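Local coordinates for protein internalin (Listeria monocytogenes serotype 4b, PDB 4FMZ) that probably takes part in adhesion to or invasion of host cells, as expected of a leucine-rich-repeat surface protein of the internalin family, at residues Tyr203-Val208 with Ser225-Asn230. Numbering follows the deposited sequence. Where two conformers were deposited one is given.
Sequences YFTAYV and SLKIGN
S225 meets the ring of Y203 on one face of two paired parallel strands. S225 CB lies near CD1 and CE1 of that ring, 3.6 Å from Y203 CD1. The carbonyl of S225 accepts the N-H of F204. L226 is on the other face, beside F204. Both side chains run the same way into the buried interior, and L226 CD1 sits 3.6 Å from F204 CD2. F204 has CG anti to the backbone N (chi1 -178°), which carries the ring alongside the leucine branch.

The N-H of K227 bonds to F204 O, and K227 O takes the N-H of A206, with 2.8 Å between A206 N and K227 O. K227 CB packs 3.4 Å from T205 OG1, a hydroxyl hydrogen-bonded to N185. K227 also makes a cation-pi contact with W247 of the next strand. The two segments are equivalent strand-and-loop parts of neighbouring coils of the leucine-rich-repeat solenoid, whose parallel strands line its concave face.

The buried I228 side chain packs beside A206, its CG1 4.2 Å from A206 CB. N231 ND2 hydrogen-bonds to both A206 O and I228 O, as in the asparagine ladder of leucine-rich repeats. G229 O receives the N-H of V208, at 3.0 Å from V208 N, and also lies 3.3 Å from Y207 CB. At N230, CB rests 3.8 Å from V208 CG2.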
# COMPACT_ATOMS: atom_id res chain seq x y z
N TYR A 203 -7.59 7.35 1.03
CA TYR A 203 -6.13 7.25 1.15
C TYR A 203 -5.55 6.87 -0.20
O TYR A 203 -5.92 5.86 -0.79
CB TYR A 203 -5.74 6.23 2.27
CG TYR A 203 -6.25 6.71 3.61
CD1 TYR A 203 -5.49 7.56 4.40
CD2 TYR A 203 -7.56 6.45 4.01
CE1 TYR A 203 -6.02 8.15 5.55
CE2 TYR A 203 -8.11 7.05 5.15
CZ TYR A 203 -7.33 7.89 5.92
OH TYR A 203 -7.84 8.45 7.06
N PHE A 204 -4.69 7.72 -0.72
CA PHE A 204 -4.07 7.50 -2.02
C PHE A 204 -2.59 7.85 -1.97
O PHE A 204 -2.21 8.94 -1.55
CB PHE A 204 -4.79 8.31 -3.10
CG PHE A 204 -4.32 8.16 -4.52
CD1 PHE A 204 -3.90 6.93 -5.01
CD2 PHE A 204 -4.39 9.23 -5.41
CE1 PHE A 204 -3.48 6.78 -6.34
CE2 PHE A 204 -4.00 9.08 -6.74
CZ PHE A 204 -3.54 7.86 -7.20
N THR A 205 -1.75 6.90 -2.38
CA THR A 205 -0.31 7.09 -2.44
C THR A 205 0.14 6.61 -3.83
O THR A 205 -0.32 5.57 -4.32
CB THR A 205 0.42 6.49 -1.23
OG1 THR A 205 1.82 6.78 -1.33
CG2 THR A 205 0.20 5.00 -1.04
N ALA A 206 0.95 7.43 -4.51
CA ALA A 206 1.43 7.13 -5.86
C ALA A 206 2.73 7.88 -6.10
O ALA A 206 2.97 8.38 -7.21
CB ALA A 206 0.38 7.51 -6.91
N TYR A 207 3.60 7.94 -5.07
CA TYR A 207 4.87 8.62 -5.24
C TYR A 207 5.78 7.84 -6.20
O TYR A 207 5.61 6.63 -6.35
CB TYR A 207 5.58 8.93 -3.89
CG TYR A 207 5.88 7.75 -2.99
CD1 TYR A 207 6.86 6.82 -3.33
CD2 TYR A 207 5.30 7.65 -1.73
CE1 TYR A 207 7.17 5.75 -2.48
CE2 TYR A 207 5.66 6.62 -0.85
CZ TYR A 207 6.57 5.66 -1.24
OH TYR A 207 6.89 4.62 -0.40
N VAL A 208 6.72 8.56 -6.85
CA VAL A 208 7.73 8.01 -7.76
C VAL A 208 7.05 7.35 -8.99
O VAL A 208 7.09 6.14 -9.20
CB VAL A 208 8.78 7.08 -7.05
CG1 VAL A 208 9.90 6.67 -7.99
CG2 VAL A 208 9.38 7.78 -5.84
N SER A 225 -5.78 11.58 2.95
CA SER A 225 -4.33 11.61 2.79
C SER A 225 -3.92 11.35 1.35
O SER A 225 -4.45 10.45 0.70
CB SER A 225 -3.67 10.58 3.71
OG SER A 225 -3.99 10.82 5.07
N LEU A 226 -3.00 12.17 0.84
CA LEU A 226 -2.47 12.08 -0.51
C LEU A 226 -0.96 12.20 -0.45
O LEU A 226 -0.45 13.19 0.07
CB LEU A 226 -3.09 13.16 -1.44
CG LEU A 226 -2.54 13.25 -2.88
CD1 LEU A 226 -2.92 12.03 -3.71
CD2 LEU A 226 -3.09 14.47 -3.59
N LYS A 227 -0.26 11.18 -0.95
CA LYS A 227 1.20 11.11 -1.03
C LYS A 227 1.54 10.87 -2.49
O LYS A 227 1.25 9.80 -3.02
CB LYS A 227 1.77 10.00 -0.11
CG LYS A 227 1.39 10.13 1.37
CD LYS A 227 2.04 9.03 2.21
CE LYS A 227 1.70 9.13 3.67
NZ LYS A 227 0.30 8.71 3.97
N ILE A 228 2.07 11.89 -3.17
CA ILE A 228 2.32 11.77 -4.61
C ILE A 228 3.59 12.59 -4.99
O ILE A 228 3.65 13.21 -6.05
CB ILE A 228 1.01 12.18 -5.36
CG1 ILE A 228 0.95 11.66 -6.82
CG2 ILE A 228 0.63 13.67 -5.21
CD1 ILE A 228 -0.50 11.59 -7.44
N GLY A 229 4.61 12.51 -4.13
CA GLY A 229 5.91 13.12 -4.37
C GLY A 229 6.62 12.45 -5.54
O GLY A 229 6.23 11.36 -5.96
N ASN A 230 7.68 13.08 -6.06
CA ASN A 230 8.46 12.58 -7.21
C ASN A 230 7.57 12.21 -8.40
O ASN A 230 7.47 11.04 -8.81
CB ASN A 230 9.41 11.43 -6.91
CG ASN A 230 10.62 11.55 -7.85
OD1 ASN A 230 10.50 11.73 -9.08
ND2 ASN A 230 11.81 11.53 -7.33